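Local coordinates for mitogen-activated protein kinase kinase kinase 2 (Homo sapiens, PDB 2NPT) that phosphorylates MAP kinase kinases on serine and threonine in MAP kinase cascades and probably pairs with partner proteins through its PB1 domain, at residues P15-H27 against L34-R46. Sequence-based numbering, arbitrary orientation.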
loop_
_atom_site.group_PDB
_atom_site.type_symbol
_atom_site.label_atom_id
_atom_site.label_comp_id
_atom_site.label_asym_id
_atom_site.label_seq_id
_atom_site.Cartn_x
_atom_site.Cartn_y
_atom_site.Cartn_z
ATOM N N PRO D 15 10.923 12.720 -17.331
ATOM C CA PRO D 15 10.860 11.239 -17.255
ATOM C C PRO D 15 9.649 10.624 -17.968
ATOM O O PRO D 15 8.585 11.208 -17.977
ATOM C CB PRO D 15 10.754 10.960 -15.746
ATOM C CG PRO D 15 11.291 12.164 -15.103
ATOM C CD PRO D 15 10.963 13.318 -15.988
ATOM N N LYS D 16 9.846 9.446 -18.554
ATOM C CA LYS D 16 8.785 8.689 -19.206
ATOM C C LYS D 16 8.333 7.562 -18.267
ATOM O O LYS D 16 8.632 6.395 -18.499
ATOM C CB LYS D 16 9.306 8.113 -20.527
ATOM N N LYS D 17 7.626 7.916 -17.194
ATOM C CA LYS D 17 7.159 6.916 -16.219
ATOM C C LYS D 17 6.260 5.850 -16.841
ATOM O O LYS D 17 5.321 6.156 -17.573
ATOM C CB LYS D 17 6.407 7.579 -15.051
ATOM N N GLN D 18 6.599 4.598 -16.575
ATOM C CA GLN D 18 5.663 3.480 -16.740
ATOM C C GLN D 18 4.881 3.249 -15.424
ATOM O O GLN D 18 5.130 3.890 -14.395
ATOM C CB GLN D 18 6.434 2.218 -17.144
ATOM C CG GLN D 18 7.068 2.319 -18.534
ATOM C CD GLN D 18 7.370 0.959 -19.163
ATOM O OE1 GLN D 18 7.165 -0.096 -18.544
ATOM N NE2 GLN D 18 7.855 0.984 -20.412
ATOM N N ASN D 19 3.928 2.332 -15.459
ATOM C CA ASN D 19 3.185 1.978 -14.249
ATOM C C ASN D 19 4.112 1.295 -13.187
ATOM O O ASN D 19 4.894 0.447 -13.555
ATOM C CB ASN D 19 1.915 1.156 -14.611
ATOM C CG ASN D 19 2.128 0.119 -15.775
ATOM O OD1 ASN D 19 3.032 0.246 -16.617
ATOM N ND2 ASN D 19 1.253 -0.885 -15.821
ATOM N N ASP D 20 4.086 1.701 -11.911
ATOM C CA ASP D 20 4.830 0.943 -10.864
ATOM C C ASP D 20 4.113 -0.383 -10.598
ATOM O O ASP D 20 2.924 -0.536 -10.885
ATOM C CB ASP D 20 4.942 1.670 -9.529
ATOM C CG ASP D 20 5.887 2.854 -9.559
ATOM O OD1 ASP D 20 6.650 3.034 -10.535
ATOM O OD2 ASP D 20 5.809 3.617 -8.575
ATOM N N VAL D 21 4.853 -1.345 -10.088
ATOM C CA VAL D 21 4.294 -2.662 -9.754
ATOM C C VAL D 21 3.952 -2.640 -8.297
ATOM O O VAL D 21 4.823 -2.471 -7.454
ATOM C CB VAL D 21 5.241 -3.835 -10.072
ATOM C CG1 VAL D 21 4.704 -5.142 -9.457
ATOM C CG2 VAL D 21 5.428 -3.980 -11.603
ATOM N N ARG D 22 2.669 -2.809 -8.001
ATOM C CA ARG D 22 2.202 -2.851 -6.634
ATOM C C ARG D 22 2.440 -4.248 -6.050
ATOM O O ARG D 22 1.878 -5.241 -6.556
ATOM C CB ARG D 22 0.726 -2.564 -6.656
ATOM C CG ARG D 22 0.127 -2.216 -5.403
ATOM C CD ARG D 22 -1.172 -1.337 -5.723
ATOM N NE ARG D 22 -1.949 -1.258 -4.507
ATOM C CZ ARG D 22 -2.956 -2.054 -4.207
ATOM N NH1 ARG D 22 -3.364 -2.987 -5.062
ATOM N NH2 ARG D 22 -3.572 -1.918 -3.052
ATOM N N VAL D 23 3.237 -4.335 -5.005
ATOM C CA VAL D 23 3.511 -5.615 -4.399
ATOM C C VAL D 23 2.932 -5.747 -2.974
ATOM O O VAL D 23 3.120 -4.862 -2.156
ATOM C CB VAL D 23 5.049 -5.911 -4.402
ATOM C CG1 VAL D 23 5.378 -7.202 -3.581
ATOM C CG2 VAL D 23 5.623 -6.020 -5.836
ATOM N N LYS D 24 2.276 -6.881 -2.679
ATOM C CA LYS D 24 1.750 -7.178 -1.360
ATOM C C LYS D 24 2.527 -8.346 -0.757
ATOM O O LYS D 24 2.387 -9.539 -1.162
ATOM C CB LYS D 24 0.242 -7.479 -1.413
ATOM C CG LYS D 24 -0.307 -7.924 -0.076
ATOM C CD LYS D 24 -1.826 -7.668 0.110
ATOM C CE LYS D 24 -2.691 -8.555 -0.794
ATOM N NZ LYS D 24 -4.209 -8.409 -0.638
ATOM N N PHE D 25 3.379 -8.014 0.189
ATOM C CA PHE D 25 4.227 -8.985 0.896
ATOM C C PHE D 25 3.459 -9.515 2.087
ATOM O O PHE D 25 2.686 -8.788 2.738
ATOM C CB PHE D 25 5.488 -8.337 1.484
ATOM C CG PHE D 25 6.528 -7.931 0.482
ATOM C CD1 PHE D 25 7.233 -8.873 -0.238
ATOM C CD2 PHE D 25 6.886 -6.609 0.375
ATOM C CE1 PHE D 25 8.241 -8.526 -1.101
ATOM C CE2 PHE D 25 7.900 -6.227 -0.531
ATOM C CZ PHE D 25 8.572 -7.209 -1.271
ATOM N N GLU D 26 3.710 -10.767 2.405
ATOM C CA GLU D 26 3.176 -11.362 3.606
ATOM C C GLU D 26 4.262 -12.119 4.352
ATOM O O GLU D 26 5.013 -12.882 3.752
ATOM C CB GLU D 26 2.023 -12.292 3.232
ATOM C CG GLU D 26 1.474 -13.074 4.415
ATOM C CD GLU D 26 0.353 -14.059 4.028
ATOM O OE1 GLU D 26 -0.004 -14.193 2.818
ATOM O OE2 GLU D 26 -0.123 -14.767 4.956
ATOM N N HIS D 27 4.334 -11.886 5.656
ATOM C CA HIS D 27 5.236 -12.624 6.534
ATOM C C HIS D 27 4.635 -12.769 7.916
ATOM O O HIS D 27 4.301 -11.794 8.557
ATOM C CB HIS D 27 6.564 -11.946 6.652
ATOM C CG HIS D 27 7.534 -12.702 7.486
ATOM N ND1 HIS D 27 8.012 -13.930 7.101
ATOM C CD2 HIS D 27 8.082 -12.440 8.693
ATOM C CE1 HIS D 27 8.816 -14.399 8.034
ATOM N NE2 HIS D 27 8.882 -13.507 9.009
ATOM N N LEU D 34 3.962 -2.165 -1.080
ATOM C CA LEU D 34 4.952 -1.263 -1.594
ATOM C C LEU D 34 4.861 -1.196 -3.116
ATOM O O LEU D 34 4.506 -2.167 -3.768
ATOM C CB LEU D 34 6.333 -1.747 -1.179
ATOM C CG LEU D 34 6.720 -1.644 0.296
ATOM C CD1 LEU D 34 8.039 -2.403 0.475
ATOM C CD2 LEU D 34 6.945 -0.153 0.674
ATOM N N GLN D 35 5.178 -0.035 -3.664
ATOM C CA GLN D 35 5.218 0.130 -5.113
ATOM C C GLN D 35 6.657 0.049 -5.569
ATOM O O GLN D 35 7.586 0.675 -4.958
ATOM C CB GLN D 35 4.584 1.451 -5.526
ATOM C CG GLN D 35 3.236 1.671 -4.913
ATOM C CD GLN D 35 2.864 3.127 -4.841
ATOM O OE1 GLN D 35 1.935 3.541 -5.525
ATOM N NE2 GLN D 35 3.574 3.919 -4.008
ATOM N N PHE D 36 6.860 -0.726 -6.624
ATOM C CA PHE D 36 8.158 -0.917 -7.204
ATOM C C PHE D 36 8.239 -0.348 -8.594
ATOM O O PHE D 36 7.413 -0.654 -9.456
ATOM C CB PHE D 36 8.504 -2.400 -7.262
ATOM C CG PHE D 36 8.843 -2.971 -5.928
ATOM C CD1 PHE D 36 10.174 -3.097 -5.524
ATOM C CD2 PHE D 36 7.839 -3.389 -5.076
ATOM C CE1 PHE D 36 10.485 -3.582 -4.268
ATOM C CE2 PHE D 36 8.137 -3.870 -3.819
ATOM C CZ PHE D 36 9.470 -3.992 -3.409
ATOM N N PRO D 37 9.269 0.474 -8.835
ATOM C CA PRO D 37 9.461 1.021 -10.155
ATOM C C PRO D 37 9.935 -0.053 -11.146
ATOM O O PRO D 37 10.710 -0.924 -10.775
ATOM C CB PRO D 37 10.551 2.071 -9.924
ATOM C CG PRO D 37 11.314 1.582 -8.783
ATOM C CD PRO D 37 10.323 0.892 -7.896
ATOM N N ARG D 38 9.455 0.007 -12.379
ATOM C CA ARG D 38 9.868 -0.931 -13.413
ATOM C C ARG D 38 11.213 -0.549 -14.033
ATOM O O ARG D 38 11.526 0.635 -14.107
ATOM C CB ARG D 38 8.852 -0.973 -14.539
ATOM C CG ARG D 38 7.506 -1.463 -14.096
ATOM C CD ARG D 38 6.514 -1.495 -15.213
ATOM N NE ARG D 38 5.210 -1.815 -14.653
ATOM C CZ ARG D 38 4.500 -2.914 -14.896
ATOM N NH1 ARG D 38 4.922 -3.858 -15.716
ATOM N NH2 ARG D 38 3.342 -3.046 -14.276
ATOM N N PRO D 39 11.978 -1.550 -14.521
ATOM C CA PRO D 39 11.697 -2.993 -14.385
ATOM C C PRO D 39 12.015 -3.479 -12.990
ATOM O O PRO D 39 12.979 -3.030 -12.375
ATOM C CB PRO D 39 12.649 -3.620 -15.400
ATOM C CG PRO D 39 13.786 -2.708 -15.430
ATOM C CD PRO D 39 13.212 -1.328 -15.301
ATOM N N VAL D 40 11.178 -4.349 -12.456
ATOM C CA VAL D 40 11.361 -4.828 -11.091
ATOM C C VAL D 40 12.325 -6.011 -11.102
ATOM O O VAL D 40 12.220 -6.890 -11.962
ATOM C CB VAL D 40 10.001 -5.243 -10.445
ATOM C CG1 VAL D 40 10.196 -5.755 -9.027
ATOM C CG2 VAL D 40 9.018 -4.064 -10.456
ATOM N N LYS D 41 13.240 -6.037 -10.138
ATOM C CA LYS D 41 14.217 -7.123 -9.996
ATOM C C LYS D 41 14.029 -7.906 -8.726
ATOM O O LYS D 41 13.628 -7.335 -7.717
ATOM C CB LYS D 41 15.645 -6.557 -10.039
ATOM C CG LYS D 41 16.225 -6.496 -11.438
ATOM C CD LYS D 41 16.264 -5.110 -12.054
ATOM C CE LYS D 41 16.399 -5.235 -13.572
ATOM N N LEU D 42 14.322 -9.210 -8.750
ATOM C CA LEU D 42 14.238 -10.007 -7.553
ATOM C C LEU D 42 14.972 -9.422 -6.374
ATOM O O LEU D 42 14.460 -9.468 -5.267
ATOM C CB LEU D 42 14.757 -11.428 -7.740
ATOM C CG LEU D 42 13.789 -12.492 -8.105
ATOM C CD1 LEU D 42 14.447 -13.850 -8.008
ATOM C CD2 LEU D 42 12.519 -12.350 -7.205
ATOM N N GLU D 43 16.195 -8.911 -6.604
ATOM C CA GLU D 43 17.012 -8.384 -5.507
ATOM C C GLU D 43 16.371 -7.119 -4.893
ATOM O O GLU D 43 16.501 -6.878 -3.708
ATOM C CB GLU D 43 18.458 -8.116 -5.961
ATOM C CG GLU D 43 19.344 -7.558 -4.852
ATOM C CD GLU D 43 19.341 -8.427 -3.599
ATOM O OE1 GLU D 43 19.451 -9.675 -3.751
ATOM O OE2 GLU D 43 19.201 -7.867 -2.481
ATOM N N ASP D 44 15.673 -6.338 -5.702
ATOM C CA ASP D 44 14.879 -5.197 -5.181
ATOM C C ASP D 44 13.820 -5.667 -4.218
ATOM O O ASP D 44 13.652 -5.094 -3.128
ATOM C CB ASP D 44 14.105 -4.466 -6.293
ATOM C CG ASP D 44 14.975 -3.997 -7.380
ATOM O OD1 ASP D 44 16.139 -3.611 -7.090
ATOM O OD2 ASP D 44 14.492 -4.005 -8.540
ATOM N N LEU D 45 13.065 -6.686 -4.634
ATOM C CA LEU D 45 12.065 -7.281 -3.753
ATOM C C LEU D 45 12.728 -7.820 -2.494
ATOM O O LEU D 45 12.227 -7.612 -1.403
ATOM C CB LEU D 45 11.281 -8.423 -4.461
ATOM C CG LEU D 45 10.385 -8.041 -5.620
ATOM C CD1 LEU D 45 9.745 -9.299 -6.254
ATOM C CD2 LEU D 45 9.276 -7.065 -5.200
ATOM N N ARG D 46 13.866 -8.536 -2.637
ATOM C CA ARG D 46 14.523 -9.114 -1.450
ATOM C C ARG D 46 14.979 -8.064 -0.451
ATOM O O ARG D 46 14.733 -8.177 0.748
ATOM C CB ARG D 46 15.726 -9.970 -1.874
ATOM C CG ARG D 46 15.398 -11.030 -2.905
HETATM O O HOH W 1 7.471 2.052 -12.870
#
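The amino-terminal beta hairpin of the PB1 domain, strands 21-27 and 30-36, brings Val21 opposite Phe36 and Val23 opposite Leu34 as antiparallel hydrogen-bonded pairs. Each pair is closed by two backbone bonds, among them Val21 N to Phe36 O at 2.7 Å and Val23 N to Leu34 O at 2.8 Å. Between them, Arg22 and Gln35 form a non-hydrogen-bonded pair with side chains on the other face of the sheet, where Arg22 NH2 reaches outside the hairpin to a salt bridge with an acidic side chain of another protein's chain.

The face carrying Val21, Val23, Leu34 and Phe36 turns to the hydrophobic core, with Leu34 at its margin. Leu45, from helix 42-53, sets CD2 over the centre of the Phe36 ring, 3.5 Å above its plane. Val23 CG2 reaches Phe36 CD2 obliquely at 3.5 Å, while Phe25 meets Phe36 CZ and Leu34 CD1 with its ring edge.

Past the strands, Arg38 folds back against the residues leading into strand 21-27. Extended from CG to NE (chi2 180°, chi3 -173°), it carries its guanidinium between Asn19 and Val21: the Asn19 amide stacks on one face, its plane 14° away, and Val21 CG2 packs 3.4 Å above the other, offset toward the rim. Asn19 O lies at the guanidinium edge, its 2.5 Å separation from Arg38 NE doubtfully short. NH1 forms a salt bridge to Asp84 of helix 73-85, which with the packing on both faces probably limits the group's rotation. A water accepts from Arg38 N and probably donates to Asp20 OD1, 2.7 Å away.

A hairpin followed by a helix packed across its inner face is the opening beta-beta-alpha unit of the ubiquitin-like beta-grasp fold. Here its opposite face presents Arg22 and Lys24 to a partner's acidic side chains, as in basic PB1 surfaces.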